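Side-chain contacts in 2-oxoglutarate-dependent dioxygenase tropC (Talaromyces stipitatus, PDB 6XJJ), which acts as a non-haem iron, 2-oxoglutarate-dependent dioxygenase in the pathway that makes fungal tropolones: residues P84-A87 and R88-F92; K172-R175 and Q176-E180. All blocks are in the same frame, centred on the assembly; numbering follows the deposited sequence.

Contact 1 (P84-A87 and R88-F92); sequences PAEA and REKIF
Arg88 reaches back over the first turn of helix 85-99 to meet Ala85, NH2 lying 3.6 Å from Ala85 CB. Two torsions bring it there: CG starts beside the backbone N (chi1 -60°), and the chain then bends at chi3 (-61°). The methyl approaches the guanidinium plane obliquely. NH2 also makes a salt bridge to Asp279, its stronger partner, with the methyl alongside.

Glu89 also leans toward the start of the helix. Its extended chain runs back past Ala85 O and puts OE1 3.7 Å from Glu86 CA. Glu86 and Lys90 form an i to i+4 pair of opposite charge that stops short of a salt bridge, OE2 and NZ being 4.3 Å apart. Any attraction between them would probably be modest on this solvent-facing side. Beneath the side chains, Glu89 N donates to Ala85 O at 3.0 Å and Lys90 N to Glu86 O at 2.8 Å, while the bond from Ile91 N to Ala87 O is weak.

The inward-facing residues of this helix start meet three elements: Arg88, Ile91 and Phe92 touch Leu253 of strand 249-253, Ile91 meets Val314 and Phe92 meets Tyr312 of strand 311-318, while Ala87 packs on Leu184 and Ile91 on Tyr181 of helix 171-204.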
loop_
_atom_site.group_PDB
_atom_site.type_symbol
_atom_site.label_atom_id
_atom_site.label_comp_id
_atom_site.label_asym_id
_atom_site.label_seq_id
_atom_site.Cartn_x
_atom_site.Cartn_y
_atom_site.Cartn_z
ATOM N N PRO A 84 -7.284 -1.759 16.034
ATOM C CA PRO A 84 -6.696 -1.238 17.273
ATOM C C PRO A 84 -5.264 -0.779 17.064
ATOM O O PRO A 84 -4.576 -1.182 16.122
ATOM C CB PRO A 84 -6.749 -2.432 18.233
ATOM C CG PRO A 84 -7.782 -3.336 17.672
ATOM C CD PRO A 84 -7.707 -3.165 16.189
ATOM N N ALA A 85 -4.809 0.073 17.982
ATOM C CA ALA A 85 -3.405 0.448 17.982
ATOM C C ALA A 85 -2.496 -0.747 18.230
ATOM O O ALA A 85 -1.329 -0.709 17.834
ATOM C CB ALA A 85 -3.140 1.526 19.028
ATOM N N GLU A 86 -2.998 -1.808 18.863
ATOM C CA GLU A 86 -2.161 -2.979 19.098
ATOM C C GLU A 86 -1.709 -3.584 17.782
ATOM O O GLU A 86 -0.546 -3.973 17.623
ATOM C CB GLU A 86 -2.920 -4.039 19.880
ATOM C CG GLU A 86 -2.014 -5.061 20.503
ATOM C CD GLU A 86 -2.763 -6.298 20.925
ATOM O OE1 GLU A 86 -3.970 -6.401 20.617
ATOM O OE2 GLU A 86 -2.151 -7.170 21.567
ATOM N N ALA A 87 -2.639 -3.705 16.831
ATOM C CA ALA A 87 -2.334 -4.365 15.570
ATOM C C ALA A 87 -1.238 -3.628 14.822
ATOM O O ALA A 87 -0.408 -4.249 14.145
ATOM C CB ALA A 87 -3.590 -4.458 14.709
ATOM N N ARG A 88 -1.213 -2.301 14.936
ATOM C CA ARG A 88 -0.175 -1.528 14.268
ATOM C C ARG A 88 1.151 -1.679 14.998
ATOM O O ARG A 88 2.206 -1.799 14.367
ATOM C CB ARG A 88 -0.600 -0.060 14.177
ATOM C CG ARG A 88 -1.901 0.146 13.393
ATOM C CD ARG A 88 -2.251 1.612 13.226
ATOM N NE ARG A 88 -2.457 2.263 14.515
ATOM C CZ ARG A 88 -1.523 2.952 15.169
ATOM N NH1 ARG A 88 -0.302 3.073 14.667
ATOM N NH2 ARG A 88 -1.807 3.510 16.339
ATOM N N GLU A 89 1.112 -1.700 16.334
ATOM C CA GLU A 89 2.310 -1.989 17.111
ATOM C C GLU A 89 2.899 -3.338 16.723
ATOM O O GLU A 89 4.116 -3.466 16.541
ATOM C CB GLU A 89 1.974 -1.967 18.601
ATOM C CG GLU A 89 1.622 -0.597 19.141
ATOM C CD GLU A 89 1.020 -0.665 20.533
ATOM O OE1 GLU A 89 0.734 -1.791 21.004
ATOM O OE2 GLU A 89 0.810 0.400 21.154
ATOM N N LYS A 90 2.050 -4.352 16.572
ATOM C CA LYS A 90 2.564 -5.702 16.416
ATOM C C LYS A 90 3.255 -5.870 15.066
ATOM O O LYS A 90 4.284 -6.550 14.988
ATOM C CB LYS A 90 1.420 -6.705 16.600
ATOM C CG LYS A 90 1.864 -8.110 16.954
ATOM C CD LYS A 90 0.704 -9.101 17.018
ATOM C CE LYS A 90 -0.312 -8.742 18.100
ATOM N NZ LYS A 90 -1.369 -9.794 18.234
ATOM N N ILE A 91 2.745 -5.225 14.011
ATOM C CA ILE A 91 3.330 -5.417 12.682
ATOM C C ILE A 91 4.666 -4.689 12.548
ATOM O O ILE A 91 5.547 -5.146 11.809
ATOM C CB ILE A 91 2.352 -4.978 11.573
ATOM C CG1 ILE A 91 2.792 -5.520 10.212
ATOM C CG2 ILE A 91 2.255 -3.464 11.477
ATOM C CD1 ILE A 91 2.660 -7.032 10.068
ATOM N N PHE A 92 4.845 -3.546 13.222
ATOM C CA PHE A 92 6.177 -2.949 13.264
ATOM C C PHE A 92 7.136 -3.768 14.111
ATOM O O PHE A 92 8.344 -3.757 13.856
ATOM C CB PHE A 92 6.142 -1.515 13.786
ATOM C CG PHE A 92 5.587 -0.532 12.812
ATOM C CD1 PHE A 92 6.284 -0.234 11.659
ATOM C CD2 PHE A 92 4.420 0.156 13.081
ATOM C CE1 PHE A 92 5.799 0.684 10.757
ATOM C CE2 PHE A 92 3.931 1.086 12.183
ATOM C CZ PHE A 92 4.626 1.352 11.023
#

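Contact 2 (K172-R175 and Q176-E180); sequences KEFR and QPVME
A proline kink following a wider pi-type turn marks the early part of helix 171-204, the long helix that packs beside helix 85-99 in this iron/ascorbate-family dioxygenase. Pro177 is the cause: its ring nitrogen has no hydrogen to give to the preceding turn, and CD takes the place of the amide hydrogen. The ring sits among backbone carbonyls instead, with CG 3.6 Å from Lys172 O and 3.7 Å from Glu173 O, and CD close to Phe174 O. Regular pairing resumes at once beyond it. Val178 N donates to Phe174 O over 3.0 Å, and Met179 N to Arg175 O over 2.9 Å.

Phe174 and Val178 carry the side-chain contact. Phe174 holds its ring anti to the backbone N (chi1 -174°), and Val178 lays one methyl, CG2, over the centre of one face. That carbon is 4.0 Å from the ring centroid and only 10° off the ring normal, a CH-pi contact centred on the face. The same ring is buried among others: Phe98 of helix 85-99 meets it at a shallow tilt between the planes, and Phe142 at a steep one.

Arg175 is extended from CG to NE and touches Trp165, with a weak, long ion pair from NH2 to Glu147 OE2. Met179, one turn further on, also touches Trp165. On the outer surface Gln176 stretches back one turn to Lys172. There the amide oxygen OE1 comes to rest 3.6 Å from Lys172 CA, touching the backbone at its carbon.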
loop_
_atom_site.group_PDB
_atom_site.type_symbol
_atom_site.label_atom_id
_atom_site.label_comp_id
_atom_site.label_asym_id
_atom_site.label_seq_id
_atom_site.Cartn_x
_atom_site.Cartn_y
_atom_site.Cartn_z
ATOM N N LYS A 172 5.071 -17.644 15.518
ATOM C CA LYS A 172 4.471 -16.751 16.501
ATOM C C LYS A 172 5.100 -15.365 16.460
ATOM O O LYS A 172 4.407 -14.362 16.667
ATOM C CB LYS A 172 4.601 -17.376 17.890
ATOM C CG LYS A 172 3.939 -16.603 19.008
ATOM C CD LYS A 172 3.810 -17.467 20.250
ATOM C CE LYS A 172 3.053 -16.752 21.350
ATOM N NZ LYS A 172 2.664 -17.702 22.428
ATOM N N GLU A 173 6.406 -15.287 16.192
ATOM C CA GLU A 173 7.062 -13.988 16.082
ATOM C C GLU A 173 6.673 -13.255 14.803
ATOM O O GLU A 173 6.542 -12.025 14.814
ATOM C CB GLU A 173 8.580 -14.160 16.154
ATOM C CG GLU A 173 9.135 -14.363 17.546
ATOM C CD GLU A 173 10.598 -14.742 17.496
ATOM O OE1 GLU A 173 11.059 -15.144 16.404
ATOM O OE2 GLU A 173 11.293 -14.627 18.529
ATOM N N PHE A 174 6.479 -13.972 13.692
ATOM C CA PHE A 174 6.498 -13.290 12.403
ATOM C C PHE A 174 5.350 -13.692 11.486
ATOM O O PHE A 174 4.516 -12.853 11.136
ATOM C CB PHE A 174 7.845 -13.552 11.723
ATOM C CG PHE A 174 8.039 -12.799 10.450
ATOM C CD1 PHE A 174 8.309 -11.442 10.476
ATOM C CD2 PHE A 174 7.993 -13.445 9.235
ATOM C CE1 PHE A 174 8.495 -10.740 9.314
ATOM C CE2 PHE A 174 8.186 -12.750 8.060
ATOM C CZ PHE A 174 8.441 -11.392 8.100
ATOM N N ARG A 175 5.287 -14.962 11.090
ATOM C CA ARG A 175 4.328 -15.358 10.064
ATOM C C ARG A 175 2.890 -15.080 10.498
ATOM O O ARG A 175 2.128 -14.431 9.769
ATOM C CB ARG A 175 4.506 -16.832 9.707
ATOM C CG ARG A 175 3.513 -17.277 8.649
ATOM C CD ARG A 175 3.758 -18.684 8.138
ATOM N NE ARG A 175 2.736 -19.065 7.164
ATOM C CZ ARG A 175 2.789 -20.142 6.386
ATOM N NH1 ARG A 175 3.830 -20.964 6.437
ATOM N NH2 ARG A 175 1.793 -20.393 5.540
ATOM N N GLN A 176 2.490 -15.575 11.676
ATOM C CA GLN A 176 1.108 -15.386 12.114
ATOM C C GLN A 176 0.733 -13.913 12.162
ATOM O O GLN A 176 -0.297 -13.541 11.574
ATOM C CB GLN A 176 0.882 -16.051 13.479
ATOM C CG GLN A 176 1.113 -17.551 13.524
ATOM C CD GLN A 176 0.958 -18.119 14.931
ATOM O OE1 GLN A 176 0.954 -17.372 15.912
ATOM N NE2 GLN A 176 0.906 -19.446 15.038
ATOM N N PRO A 177 1.491 -13.032 12.821
ATOM C CA PRO A 177 1.107 -11.608 12.802
ATOM C C PRO A 177 1.004 -11.037 11.396
ATOM O O PRO A 177 0.046 -10.314 11.091
ATOM C CB PRO A 177 2.233 -10.934 13.593
ATOM C CG PRO A 177 2.869 -11.984 14.376
ATOM C CD PRO A 177 2.663 -13.280 13.680
ATOM N N VAL A 178 1.997 -11.318 10.544
ATOM C CA VAL A 178 2.000 -10.813 9.172
ATOM C C VAL A 178 0.707 -11.188 8.457
ATOM O O VAL A 178 0.048 -10.342 7.841
ATOM C CB VAL A 178 3.236 -11.342 8.421
ATOM C CG1 VAL A 178 3.127 -11.078 6.936
ATOM C CG2 VAL A 178 4.491 -10.676 8.966
ATOM N N MET A 179 0.329 -12.465 8.522
ATOM C CA MET A 179 -0.885 -12.900 7.838
ATOM C C MET A 179 -2.144 -12.334 8.491
ATOM O O MET A 179 -3.125 -12.051 7.789
ATOM C CB MET A 179 -0.949 -14.423 7.801
ATOM C CG MET A 179 0.162 -15.099 6.994
ATOM S SD MET A 179 0.301 -14.552 5.277
ATOM C CE MET A 179 -1.333 -14.943 4.652
ATOM N N GLU A 180 -2.148 -12.167 9.818
ATOM C CA GLU A 180 -3.283 -11.519 10.469
ATOM C C GLU A 180 -3.430 -10.075 10.012
ATOM O O GLU A 180 -4.540 -9.625 9.711
ATOM C CB GLU A 180 -3.145 -11.581 11.992
ATOM C CG GLU A 180 -3.341 -12.963 12.610
ATOM C CD GLU A 180 -3.158 -12.939 14.120
ATOM O OE1 GLU A 180 -2.809 -11.861 14.657
ATOM O OE2 GLU A 180 -3.338 -13.995 14.765
#

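The two contacts, one near the start of each of two neighbouring helices, have centres about 12 Å apart and meet directly. Ile91 CD1 of contact 1 packs 3.9 Å from Val178 CA of contact 2, and Lys90 CD lies 4.2 Å from Pro177 CB, so the helix just after the kink at Pro177 packs against the early part of helix 85-99. Farther along that helix, Cys94 touches both Phe174 and Pro177. Neither contact belongs to the iron site, which His243, Asp245 and His302 form. The Arg175 side chain of contact 2 is about 12 Å from a bound yttrium ion.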